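Local coordinates for dihydrodipicolinate synthase (Agrobacterium tumefaciens, PDB 3B4U), which probably condenses pyruvate with aspartate semialdehyde through a Schiff base, the reaction that commits carbon to lysine biosynthesis in bacteria, at residues 10-15 against 261-266; 50-55 against 267-272; 25-30 against 63-68; 31-36 against 213-218; 41-46 against 73-78. One frame throughout, in Å; residues are numbered along the deposited sequence.

Interaction 1 of 5, residues 10-15 against 261-266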
# COMPACT_ATOMS: atom_id res chain seq x y z
N ALA B 10 8.76 2.41 -18.40
CA ALA B 10 8.02 1.98 -17.21
C ALA B 10 7.39 0.66 -17.65
O ALA B 10 6.25 0.60 -18.10
CB ALA B 10 6.96 3.03 -16.82
N LEU B 11 8.15 -0.43 -17.58
CA LEU B 11 7.86 -1.61 -18.38
C LEU B 11 6.55 -2.26 -17.94
O LEU B 11 6.34 -2.53 -16.76
CB LEU B 11 9.00 -2.63 -18.25
CG LEU B 11 9.08 -3.62 -19.38
CD1 LEU B 11 9.68 -2.98 -20.63
CD2 LEU B 11 9.87 -4.87 -18.96
N THR B 12 5.72 -2.59 -18.90
CA THR B 12 4.51 -3.37 -18.65
C THR B 12 4.89 -4.83 -18.33
O THR B 12 5.87 -5.37 -18.84
CB THR B 12 3.58 -3.27 -19.87
OG1 THR B 12 4.33 -3.46 -21.08
CG2 THR B 12 2.91 -1.91 -19.93
N THR B 13 4.03 -5.45 -17.53
CA THR B 13 4.22 -6.82 -17.07
C THR B 13 3.16 -7.67 -17.75
O THR B 13 1.97 -7.44 -17.52
CB THR B 13 4.09 -6.93 -15.56
OG1 THR B 13 5.05 -6.08 -14.92
CG2 THR B 13 4.31 -8.36 -15.08
N PRO B 14 3.55 -8.66 -18.58
CA PRO B 14 2.58 -9.50 -19.26
C PRO B 14 2.19 -10.69 -18.41
O PRO B 14 3.04 -11.33 -17.81
CB PRO B 14 3.33 -9.95 -20.52
CG PRO B 14 4.78 -10.03 -20.09
CD PRO B 14 4.93 -8.98 -18.98
N PHE B 15 0.90 -11.02 -18.41
CA PHE B 15 0.36 -12.16 -17.68
C PHE B 15 -0.25 -13.18 -18.63
O PHE B 15 -0.94 -12.83 -19.57
CB PHE B 15 -0.71 -11.73 -16.68
CG PHE B 15 -0.24 -10.67 -15.76
CD1 PHE B 15 0.69 -10.95 -14.76
CD2 PHE B 15 -0.70 -9.36 -15.88
CE1 PHE B 15 1.17 -9.95 -13.91
CE2 PHE B 15 -0.24 -8.38 -15.04
CZ PHE B 15 0.70 -8.67 -14.06
N THR B 261 -0.98 -10.30 -28.46
CA THR B 261 -2.24 -10.32 -27.74
C THR B 261 -2.08 -10.42 -26.22
O THR B 261 -3.01 -10.09 -25.50
CB THR B 261 -3.14 -11.49 -28.22
OG1 THR B 261 -2.43 -12.70 -28.02
CG2 THR B 261 -3.48 -11.35 -29.70
N ILE B 262 -0.93 -10.89 -25.76
CA ILE B 262 -0.72 -11.14 -24.33
C ILE B 262 -1.01 -9.91 -23.46
O ILE B 262 -1.49 -10.04 -22.34
CB ILE B 262 0.70 -11.70 -24.07
CG1 ILE B 262 0.85 -12.34 -22.67
CG2 ILE B 262 1.77 -10.65 -24.29
CD1 ILE B 262 0.45 -13.77 -22.66
N TRP B 263 -0.77 -8.71 -23.98
CA TRP B 263 -0.76 -7.51 -23.15
C TRP B 263 -2.12 -7.11 -22.68
O TRP B 263 -2.18 -6.36 -21.73
CB TRP B 263 -0.08 -6.36 -23.89
CG TRP B 263 1.29 -6.73 -24.25
CD1 TRP B 263 1.71 -7.16 -25.47
CD2 TRP B 263 2.42 -6.80 -23.37
NE1 TRP B 263 3.03 -7.50 -25.41
CE2 TRP B 263 3.49 -7.28 -24.13
CE3 TRP B 263 2.64 -6.47 -22.02
CZ2 TRP B 263 4.76 -7.47 -23.58
CZ3 TRP B 263 3.88 -6.66 -21.47
CH2 TRP B 263 4.94 -7.14 -22.25
N SER B 264 -3.18 -7.68 -23.29
CA SER B 264 -4.57 -7.37 -22.94
C SER B 264 -4.75 -7.49 -21.44
O SER B 264 -5.14 -6.49 -20.76
CB SER B 264 -5.57 -8.22 -23.76
OG SER B 264 -5.21 -9.59 -23.78
N ASP B 265 -4.35 -8.65 -20.95
CA ASP B 265 -4.63 -9.09 -19.60
C ASP B 265 -3.94 -8.22 -18.55
O ASP B 265 -2.75 -7.88 -18.67
CB ASP B 265 -4.24 -10.56 -19.40
CG ASP B 265 -5.25 -11.54 -19.99
OD1 ASP B 265 -6.30 -11.08 -20.46
OD2 ASP B 265 -4.94 -12.75 -19.99
N VAL B 266 -4.70 -7.89 -17.52
CA VAL B 266 -4.19 -7.18 -16.37
C VAL B 266 -4.48 -8.00 -15.14
O VAL B 266 -5.34 -8.89 -15.15
CB VAL B 266 -4.83 -5.77 -16.21
CG1 VAL B 266 -4.37 -4.86 -17.36
CG2 VAL B 266 -6.35 -5.84 -16.10
O HOH W 1 -0.69 -9.12 -19.91
O HOH W 2 -2.91 -13.46 -21.33
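The indole of Trp263 carries Pro14 on one face: Pro14 CB lies 3.8 Å from the centroid of the Trp263 six-membered ring and 23° off its normal, a CH-pi contact. Ile262 CG2 reaches the rim of the same face. Pro14 CG and CD also lie near the benzo ring, a rigid surface of CH2 groups with no N-H to bury. Thr12 OG1 approaches obliquely, 3.3 Å from Trp263 CZ3. The Phe15 ring meets Asp265 O near its plane, with Phe15 CD2 3.8 Å from that oxygen, while Thr13 O sits over the rim of one face. Phe15 CG is anti to its own carbonyl carbon (chi1 -54°), which places the ring with its CD2 edge at Asp265 O. Ile262 CD1 packs 3.5 Å from Phe15 O. Polar linkage between the segments passes through a water that accepts from Phe15 N (2.9 Å from water 1) and donates to Ile262 O and Asp265 O. Three bonds thus hold this water and satisfy three backbone groups. In the barrel, the loop after strand 6-10 lies here between helix 23-35, whose His29 ring meets Trp263, and helix 246-258, whose Lys251 bonds to Thr13 O and Asp265 O.

Interaction 2 of 5, residues 50-55 against 267-272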
# COMPACT_ATOMS: atom_id res chain seq x y z
N GLY B 50 3.49 -3.12 -10.43
CA GLY B 50 4.44 -3.66 -9.48
C GLY B 50 3.82 -3.95 -8.13
O GLY B 50 4.18 -4.91 -7.48
N CYS B 51 2.85 -3.15 -7.74
CA CYS B 51 2.10 -3.38 -6.50
C CYS B 51 1.44 -4.76 -6.49
O CYS B 51 1.27 -5.37 -5.42
CB CYS B 51 1.03 -2.28 -6.30
SG CYS B 51 0.03 -1.95 -7.78
N SER B 52 1.09 -5.26 -7.67
CA SER B 52 0.42 -6.53 -7.82
C SER B 52 1.38 -7.71 -8.01
O SER B 52 0.91 -8.84 -8.13
CB SER B 52 -0.52 -6.45 -9.03
OG SER B 52 -1.38 -5.34 -8.87
N VAL B 53 2.68 -7.46 -8.12
CA VAL B 53 3.68 -8.48 -8.30
C VAL B 53 4.17 -8.87 -6.92
O VAL B 53 4.58 -8.04 -6.11
CB VAL B 53 4.80 -7.96 -9.23
CG1 VAL B 53 5.94 -8.96 -9.30
CG2 VAL B 53 4.24 -7.67 -10.62
N GLY B 54 4.12 -10.16 -6.63
CA GLY B 54 4.48 -10.67 -5.33
C GLY B 54 5.95 -10.48 -5.00
O GLY B 54 6.82 -10.30 -5.87
N SER B 55 6.24 -10.60 -3.71
CA SER B 55 7.59 -10.47 -3.22
C SER B 55 8.48 -11.63 -3.66
O SER B 55 9.70 -11.44 -3.76
CB SER B 55 7.60 -10.37 -1.68
OG SER B 55 7.00 -9.14 -1.29
N ARG B 267 -3.79 -7.71 -14.07
CA ARG B 267 -4.01 -8.40 -12.81
C ARG B 267 -4.99 -7.62 -11.96
O ARG B 267 -4.97 -6.40 -11.88
CB ARG B 267 -2.66 -8.58 -12.07
CG ARG B 267 -2.63 -9.42 -10.86
CD ARG B 267 -1.20 -9.86 -10.57
NE ARG B 267 -0.66 -11.06 -11.24
CZ ARG B 267 0.54 -11.58 -10.91
NH1 ARG B 267 1.29 -10.96 -10.02
NH2 ARG B 267 1.02 -12.70 -11.44
N ALA B 268 -5.86 -8.34 -11.28
CA ALA B 268 -6.75 -7.74 -10.30
C ALA B 268 -5.87 -6.96 -9.31
O ALA B 268 -4.79 -7.40 -8.96
CB ALA B 268 -7.53 -8.85 -9.57
N PRO B 269 -6.34 -5.79 -8.83
CA PRO B 269 -7.69 -5.26 -8.96
C PRO B 269 -8.00 -4.42 -10.19
O PRO B 269 -9.10 -3.85 -10.28
CB PRO B 269 -7.77 -4.40 -7.71
CG PRO B 269 -6.39 -3.84 -7.62
CD PRO B 269 -5.51 -4.96 -7.95
N LEU B 270 -7.09 -4.35 -11.15
CA LEU B 270 -7.40 -3.76 -12.45
C LEU B 270 -8.31 -4.71 -13.22
O LEU B 270 -8.36 -5.91 -12.92
CB LEU B 270 -6.13 -3.48 -13.24
CG LEU B 270 -5.10 -2.54 -12.59
CD1 LEU B 270 -3.93 -2.30 -13.50
CD2 LEU B 270 -5.74 -1.20 -12.19
N VAL B 271 -9.00 -4.16 -14.20
CA VAL B 271 -9.82 -4.94 -15.11
C VAL B 271 -9.47 -4.63 -16.56
O VAL B 271 -9.00 -3.57 -16.86
CB VAL B 271 -11.32 -4.75 -14.83
CG1 VAL B 271 -11.67 -5.21 -13.39
CG2 VAL B 271 -11.78 -3.37 -15.10
N ALA B 272 -9.71 -5.61 -17.42
CA ALA B 272 -9.52 -5.55 -18.86
C ALA B 272 -10.25 -4.36 -19.48
O ALA B 272 -11.35 -4.08 -19.11
CB ALA B 272 -10.06 -6.87 -19.49
O HOH W 3 -2.60 -5.06 -11.26
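Arg267 lays its aliphatic arm over Ser52, with Arg267 CD 3.8 Å from Ser52 CB and CG a little farther off. The chain bends at its third torsion (chi3 -85°), and this turn brings the guanidinium round to the backbone of Ser52. Arg267 NH1 donates to Ser52 O at 2.9 Å with an N-H...O angle of 151°. The oxygen lies close to the guanidinium plane, whereas the donor is tilted 34° from the plane of the carbonyl. A long side chain with several N-H groups suits this place, since NH1 also forms a salt bridge with Glu57 and NH2 bonds to Gly19 O. Glu57 OE1 accepts in addition from Gly54 N, and its charge probably strengthens the hold on the arginine. The small Ser52 side chain lets the arm come close and still contributes a hydroxyl: Ser52 OG donates to a water 2.7 Å away, and that water donates to Arg267 O, 2.8 Å from it. Beyond Arg267 the peptide before Pro269 is cis, and Leu270 N makes a weak bond back to Arg267 O; the dihedrals are those of a type VI turn. Pro269 CD comes 4.2 Å from Ser52 OG, and the other subunit lies near, its Pro107 packing on Pro269. The contact joins the loop after strand 40-43 to the one before helix 275-289, at the end of the TIM barrel where enzymes of this fold carry their active sites.

Interaction 3 of 5, residues 25-30 against 63-68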
# COMPACT_ATOMS: atom_id res chain seq x y z
N ALA B 25 7.97 -13.33 -22.59
CA ALA B 25 7.38 -12.17 -23.27
C ALA B 25 7.85 -10.87 -22.63
O ALA B 25 8.10 -9.88 -23.34
CB ALA B 25 5.85 -12.23 -23.23
N MET B 26 8.03 -10.89 -21.31
CA MET B 26 8.45 -9.70 -20.60
C MET B 26 9.86 -9.30 -20.97
O MET B 26 10.15 -8.13 -21.23
CB MET B 26 8.31 -9.93 -19.10
CG MET B 26 8.47 -8.69 -18.28
SD MET B 26 8.15 -9.12 -16.42
CE MET B 26 8.54 -7.39 -15.65
N ILE B 27 10.74 -10.30 -21.01
CA ILE B 27 12.13 -10.07 -21.38
C ILE B 27 12.23 -9.61 -22.83
O ILE B 27 12.98 -8.71 -23.16
CB ILE B 27 12.98 -11.32 -21.10
CG1 ILE B 27 13.10 -11.49 -19.59
CG2 ILE B 27 14.32 -11.25 -21.76
CD1 ILE B 27 13.62 -12.83 -19.11
N ALA B 28 11.47 -10.24 -23.72
CA ALA B 28 11.48 -9.84 -25.14
C ALA B 28 10.99 -8.39 -25.32
O ALA B 28 11.55 -7.64 -26.12
CB ALA B 28 10.64 -10.83 -25.97
N HIS B 29 9.99 -8.02 -24.55
CA HIS B 29 9.49 -6.65 -24.57
C HIS B 29 10.55 -5.68 -24.06
O HIS B 29 10.78 -4.63 -24.66
CB HIS B 29 8.18 -6.56 -23.80
CG HIS B 29 7.61 -5.20 -23.74
ND1 HIS B 29 7.27 -4.49 -24.87
CD2 HIS B 29 7.33 -4.42 -22.67
CE1 HIS B 29 6.80 -3.32 -24.48
NE2 HIS B 29 6.82 -3.24 -23.16
N ALA B 30 11.24 -6.03 -22.98
CA ALA B 30 12.33 -5.21 -22.49
C ALA B 30 13.40 -5.03 -23.57
O ALA B 30 13.89 -3.93 -23.81
CB ALA B 30 12.94 -5.82 -21.24
N SER B 63 15.87 -12.29 -11.33
CA SER B 63 16.84 -13.34 -11.60
C SER B 63 16.77 -13.78 -13.06
O SER B 63 17.79 -13.99 -13.71
CB SER B 63 16.58 -14.50 -10.65
OG SER B 63 17.50 -15.55 -10.88
N SER B 64 15.56 -13.96 -13.59
CA SER B 64 15.40 -14.37 -14.98
C SER B 64 15.89 -13.30 -15.96
O SER B 64 16.51 -13.64 -16.98
CB SER B 64 13.95 -14.70 -15.27
OG SER B 64 13.53 -15.85 -14.56
N PHE B 65 15.64 -12.03 -15.66
CA PHE B 65 16.16 -10.96 -16.52
C PHE B 65 17.67 -11.02 -16.59
O PHE B 65 18.27 -10.89 -17.68
CB PHE B 65 15.76 -9.58 -15.95
CG PHE B 65 14.54 -8.98 -16.60
CD1 PHE B 65 13.28 -9.51 -16.40
CD2 PHE B 65 14.67 -7.85 -17.43
CE1 PHE B 65 12.18 -8.95 -17.05
CE2 PHE B 65 13.58 -7.32 -18.08
CZ PHE B 65 12.33 -7.86 -17.89
N ILE B 66 18.31 -11.21 -15.44
CA ILE B 66 19.77 -11.23 -15.39
C ILE B 66 20.32 -12.48 -16.08
O ILE B 66 21.29 -12.39 -16.84
CB ILE B 66 20.24 -11.05 -13.94
CG1 ILE B 66 19.85 -9.64 -13.49
CG2 ILE B 66 21.74 -11.29 -13.82
CD1 ILE B 66 20.08 -9.32 -12.01
N ALA B 67 19.68 -13.63 -15.89
CA ALA B 67 20.12 -14.85 -16.58
C ALA B 67 19.94 -14.73 -18.09
O ALA B 67 20.73 -15.30 -18.85
CB ALA B 67 19.36 -16.05 -16.06
N ALA B 68 18.96 -13.95 -18.54
CA ALA B 68 18.69 -13.72 -19.96
C ALA B 68 19.67 -12.69 -20.55
O ALA B 68 19.58 -12.35 -21.72
CB ALA B 68 17.26 -13.27 -20.16
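Two neighbouring outer helices of the TIM barrel, 23-35 and 57-67, meet where the ring of Phe65 enters between Met26, Ile27 and Ala30. Ile27 CG1 covers one face, 3.9 Å from the Phe65 centroid and 20° off the ring normal, a CH-pi contact. At the edge and in the ring plane is Met26 CG, 3.9 Å from Phe65 CE1. Met26 is extended along its whole length, with CG anti to the backbone N (chi1 -169°); this carries CG and SD past the ring edge, the two side chains lying at about a right angle. Met26 SD stands 5.4 Å from the Phe65 centroid, a Met-aromatic contact. The segment axes come within 10.5 Å and cross at -56°, a separation that a large aromatic spans well. In the fold each helix follows a strand of the barrel, and both Met26 and Phe65 also rest on Leu43 of strand 40-43. Ala30, one turn on from Met26, is small enough for its CB to lie 3.6 Å from Phe65 CE2. Nearer the surface, the end of Ile27 continues past the ring: Ile27 CD1 lies 3.7 Å from Ser64 O and touches Ala68 CB at 3.8 Å, and Ile27 CG2 packs on that same Ala68 methyl.

Interaction 4 of 5, residues 31-36 against 213-218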
# COMPACT_ATOMS: atom_id res chain seq x y z
N ARG B 31 13.79 -6.12 -24.23
CA ARG B 31 14.81 -6.03 -25.27
C ARG B 31 14.35 -5.13 -26.41
O ARG B 31 15.15 -4.37 -26.96
CB ARG B 31 15.11 -7.41 -25.84
CG ARG B 31 15.88 -8.30 -24.89
CD ARG B 31 17.33 -7.92 -24.78
NE ARG B 31 18.13 -8.94 -24.07
CZ ARG B 31 19.37 -8.76 -23.63
NH1 ARG B 31 19.96 -9.75 -23.00
NH2 ARG B 31 20.03 -7.63 -23.80
N ARG B 32 13.08 -5.20 -26.77
CA ARG B 32 12.52 -4.33 -27.82
C ARG B 32 12.61 -2.87 -27.40
O ARG B 32 13.04 -2.01 -28.17
CB ARG B 32 11.09 -4.76 -28.13
CG ARG B 32 10.35 -3.77 -29.03
CD ARG B 32 9.02 -4.33 -29.54
NE ARG B 32 8.17 -4.74 -28.43
CZ ARG B 32 7.49 -5.86 -28.34
NH1 ARG B 32 7.46 -6.71 -29.35
NH2 ARG B 32 6.83 -6.15 -27.24
N CYS B 33 12.19 -2.56 -26.18
CA CYS B 33 12.24 -1.19 -25.71
C CYS B 33 13.67 -0.64 -25.64
O CYS B 33 13.92 0.52 -26.03
CB CYS B 33 11.57 -1.10 -24.32
SG CYS B 33 9.77 -1.29 -24.35
N LEU B 34 14.59 -1.46 -25.17
CA LEU B 34 16.00 -1.09 -25.17
C LEU B 34 16.52 -0.86 -26.58
O LEU B 34 17.11 0.18 -26.88
CB LEU B 34 16.82 -2.14 -24.43
CG LEU B 34 16.56 -2.25 -22.91
CD1 LEU B 34 17.12 -3.54 -22.37
CD2 LEU B 34 17.13 -1.07 -22.14
N SER B 35 16.19 -1.74 -27.50
CA SER B 35 16.62 -1.60 -28.90
C SER B 35 16.06 -0.35 -29.57
O SER B 35 16.71 0.25 -30.43
CB SER B 35 16.18 -2.85 -29.69
OG SER B 35 16.48 -2.73 -31.08
N ASN B 36 14.85 0.03 -29.20
CA ASN B 36 14.16 1.14 -29.83
C ASN B 36 14.41 2.48 -29.16
O ASN B 36 13.80 3.46 -29.56
CB ASN B 36 12.66 0.87 -29.87
CG ASN B 36 12.29 -0.16 -30.90
OD1 ASN B 36 13.06 -0.41 -31.85
ND2 ASN B 36 11.14 -0.79 -30.73
N VAL B 213 4.33 5.55 -21.87
CA VAL B 213 4.15 5.65 -23.30
C VAL B 213 5.33 5.07 -24.05
O VAL B 213 5.16 4.57 -25.16
CB VAL B 213 3.83 7.13 -23.71
CG1 VAL B 213 3.87 7.31 -25.21
CG2 VAL B 213 2.47 7.55 -23.11
N ALA B 214 6.52 5.09 -23.45
CA ALA B 214 7.70 4.52 -24.07
C ALA B 214 7.62 3.00 -24.24
O ALA B 214 8.45 2.45 -24.94
CB ALA B 214 8.97 4.88 -23.27
N ASN B 215 6.62 2.34 -23.67
CA ASN B 215 6.39 0.92 -23.99
C ASN B 215 5.94 0.72 -25.44
O ASN B 215 6.08 -0.39 -25.95
CB ASN B 215 5.31 0.33 -23.09
CG ASN B 215 5.80 0.03 -21.69
OD1 ASN B 215 6.47 -0.98 -21.47
ND2 ASN B 215 5.43 0.88 -20.76
N PHE B 216 5.41 1.75 -26.10
CA PHE B 216 4.86 1.59 -27.44
C PHE B 216 5.18 2.71 -28.40
O PHE B 216 4.87 2.54 -29.58
CB PHE B 216 3.35 1.27 -27.39
CG PHE B 216 2.53 2.36 -26.79
CD1 PHE B 216 2.06 3.41 -27.58
CD2 PHE B 216 2.22 2.37 -25.46
CE1 PHE B 216 1.34 4.43 -27.04
CE2 PHE B 216 1.50 3.41 -24.91
CZ PHE B 216 1.05 4.44 -25.71
N LEU B 217 5.78 3.80 -27.95
CA LEU B 217 6.25 4.91 -28.81
C LEU B 217 7.65 5.30 -28.33
O LEU B 217 7.91 6.43 -27.91
CB LEU B 217 5.29 6.10 -28.80
CG LEU B 217 3.99 5.92 -29.59
CD1 LEU B 217 2.99 7.03 -29.18
CD2 LEU B 217 4.26 5.94 -31.09
N THR B 218 8.55 4.33 -28.31
CA THR B 218 9.85 4.54 -27.68
C THR B 218 10.65 5.69 -28.29
O THR B 218 11.13 6.56 -27.57
CB THR B 218 10.69 3.26 -27.69
OG1 THR B 218 9.92 2.17 -27.15
CG2 THR B 218 11.93 3.48 -26.86
O HOH W 4 7.39 -1.89 -27.85
O HOH W 5 9.51 -0.19 -28.42
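Where the TIM barrel closes on itself, the loop after strand 208-211 packs on the end of helix 23-35, with Cys33 against the Ala214-Asn215 backbone and Asn36 against Thr218. Cys33 SG, a small, soft group, lies 4.0 Å from Ala214 O and 4.1 Å from Asn215 CA. Thr218, first in its helix after the N-cap residue Leu217, divides its two branches. CG2 is anti to the backbone N and rests 3.3 Å from Asn36 O; OG1, anti to the carbonyl carbon (chi1 -51°), turns back to donate to Ala214 O at 2.7 Å. The two CB atoms of Asn36 and Thr218 are 3.8 Å apart. A water then spans the polar ends: Asn36 ND2 donates to it over 2.9 Å, and it donates to Thr218 OG1. A second water donates to Asn215 O and accepts a weak bond from Arg32 NE. The Asn215 amide is engaged elsewhere, bonded to His29 of helix 23-35, Ala10 at the end of strand 6-10 and Thr12 just after it. Direct touching is thus van der Waals, and the polar linkage runs through water; the threonine hydroxyl, donating to its own segment and accepting from water, has both roles filled.

Interaction 5 of 5, residues 41-46 against 73-78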
# COMPACT_ATOMS: atom_id res chain seq x y z
N VAL B 41 15.29 -0.19 -18.48
CA VAL B 41 13.91 -0.53 -18.22
C VAL B 41 13.67 -0.54 -16.73
O VAL B 41 14.50 -1.02 -15.95
CB VAL B 41 13.54 -1.91 -18.88
CG1 VAL B 41 13.60 -1.83 -20.41
CG2 VAL B 41 14.41 -3.08 -18.37
N THR B 42 12.52 -0.03 -16.35
CA THR B 42 12.10 0.00 -14.94
C THR B 42 11.06 -1.10 -14.77
O THR B 42 10.01 -1.10 -15.41
CB THR B 42 11.51 1.35 -14.56
OG1 THR B 42 12.53 2.34 -14.65
CG2 THR B 42 10.99 1.34 -13.15
N LEU B 43 11.40 -2.07 -13.93
CA LEU B 43 10.51 -3.17 -13.61
C LEU B 43 9.73 -2.89 -12.35
O LEU B 43 10.27 -2.29 -11.42
CB LEU B 43 11.34 -4.45 -13.38
CG LEU B 43 12.33 -4.80 -14.48
CD1 LEU B 43 12.97 -6.15 -14.16
CD2 LEU B 43 11.72 -4.75 -15.88
N PHE B 44 8.48 -3.32 -12.29
CA PHE B 44 7.71 -3.27 -11.06
C PHE B 44 7.37 -1.84 -10.66
O PHE B 44 7.19 -1.56 -9.47
CB PHE B 44 8.38 -4.02 -9.86
CG PHE B 44 9.18 -5.24 -10.25
CD1 PHE B 44 8.62 -6.29 -10.94
CD2 PHE B 44 10.51 -5.34 -9.85
CE1 PHE B 44 9.38 -7.38 -11.27
CE2 PHE B 44 11.25 -6.48 -10.18
CZ PHE B 44 10.68 -7.46 -10.89
N GLY B 45 7.27 -0.92 -11.62
CA GLY B 45 6.71 0.40 -11.33
C GLY B 45 5.20 0.37 -11.44
O GLY B 45 4.58 -0.68 -11.59
N THR B 46 4.60 1.55 -11.44
CA THR B 46 3.16 1.67 -11.51
C THR B 46 2.62 1.02 -12.80
O THR B 46 1.67 0.24 -12.77
CB THR B 46 2.76 3.13 -11.40
OG1 THR B 46 3.25 3.67 -10.16
CG2 THR B 46 1.25 3.33 -11.48
N SER B 73 22.85 -2.94 -14.95
CA SER B 73 22.92 -1.50 -15.08
C SER B 73 21.91 -0.89 -16.02
O SER B 73 21.80 0.34 -16.09
CB SER B 73 24.32 -1.08 -15.46
OG SER B 73 24.68 -1.59 -16.72
N ARG B 74 21.18 -1.73 -16.75
CA ARG B 74 20.06 -1.28 -17.56
C ARG B 74 18.71 -1.63 -16.94
O ARG B 74 17.69 -1.51 -17.61
CB ARG B 74 20.17 -1.84 -18.98
CG ARG B 74 21.35 -1.22 -19.73
CD ARG B 74 21.38 -1.61 -21.16
NE ARG B 74 22.54 -1.04 -21.82
CZ ARG B 74 23.56 -1.72 -22.36
NH1 ARG B 74 23.65 -3.07 -22.35
NH2 ARG B 74 24.51 -1.02 -22.94
N ILE B 75 18.70 -1.97 -15.65
CA ILE B 75 17.47 -2.32 -14.94
C ILE B 75 17.32 -1.40 -13.74
O ILE B 75 18.22 -1.22 -12.93
CB ILE B 75 17.51 -3.78 -14.45
CG1 ILE B 75 17.65 -4.72 -15.63
CG2 ILE B 75 16.25 -4.11 -13.64
CD1 ILE B 75 17.87 -6.18 -15.24
N VAL B 76 16.14 -0.80 -13.63
CA VAL B 76 15.68 -0.06 -12.45
C VAL B 76 14.57 -0.88 -11.83
O VAL B 76 13.75 -1.44 -12.56
CB VAL B 76 15.17 1.34 -12.86
CG1 VAL B 76 14.58 2.11 -11.70
CG2 VAL B 76 16.29 2.14 -13.56
N THR B 77 14.51 -1.00 -10.50
CA THR B 77 13.42 -1.72 -9.86
C THR B 77 12.57 -0.80 -9.02
O THR B 77 13.08 -0.12 -8.11
CB THR B 77 13.94 -2.88 -9.00
OG1 THR B 77 14.81 -2.39 -7.99
CG2 THR B 77 14.69 -3.88 -9.82
N GLY B 78 11.26 -0.82 -9.25
CA GLY B 78 10.32 -0.14 -8.38
C GLY B 78 10.14 -0.87 -7.07
O GLY B 78 10.10 -2.09 -7.04
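Thr42 meets Val76 from its root outward: Thr42 CB is 4.0 Å from Val76 CB, and Thr42 OG1 comes to 3.3 Å of that same carbon. Its methyl, Thr42 CG2, lies 3.9 Å from Val76 CG1, and the two beta-branched side chains lie aslant one another on one face of the sheet. OG1, anti to the carbonyl carbon (chi1 -65°), hydrogen-bonds to Ser8 OG. Beneath them runs a parallel ladder: Val41 N bonds to Arg74 O, Val76 N to Val41 O, Leu43 N to Val76 O and Gly78 N to Leu43 O, all at 2.8 to 2.9 Å. The Val76 and Gly78 bonds are almost straight, at 174° and 177°. On the other face Leu43 CD1 packs 3.9 Å from Ile75 CG2. After Leu43 the chain leaves the sheet with positive phi at Phe44, whose ring lies over Leu43 CB; Gly78, lacking a side chain, lets the Phe44 carbonyl come close. Thr46 bonds to Tyr139 and to Tyr109 of the second subunit, consistent with the Thr-Tyr-Tyr catalytic triad of dihydrodipicolinate synthases. Helix 57-67 joins strand 40-43 to strand 75-79, a beta-alpha-beta crossover; Leu43 packs on its Phe65, while Val41 faces Ala30 and Leu34 of helix 23-35.

How the interactions relate
From the N terminus, the loop after strand 6-10 opens the longest closure of the five: interaction 1 joins it to 261-266, near the C terminus. Nested inside lie interactions 3, 4 and 5. Helix 23-35 enters two of these, pairing with helix 57-67 in interaction 3 and with the loop after the last barrel strand in interaction 4. Interactions 3 and 4 cross, as do 3 and 5, whereas interaction 5, a short closure between adjacent strands, is nested within 4. Interaction 2 starts inside the loops closed by all four others and ends beyond them, so it crosses each. Backbone bonds from Leu11 N to Thr42 O and from Gly50 N to Gly45 O tie interaction 5 to interactions 1 and 2.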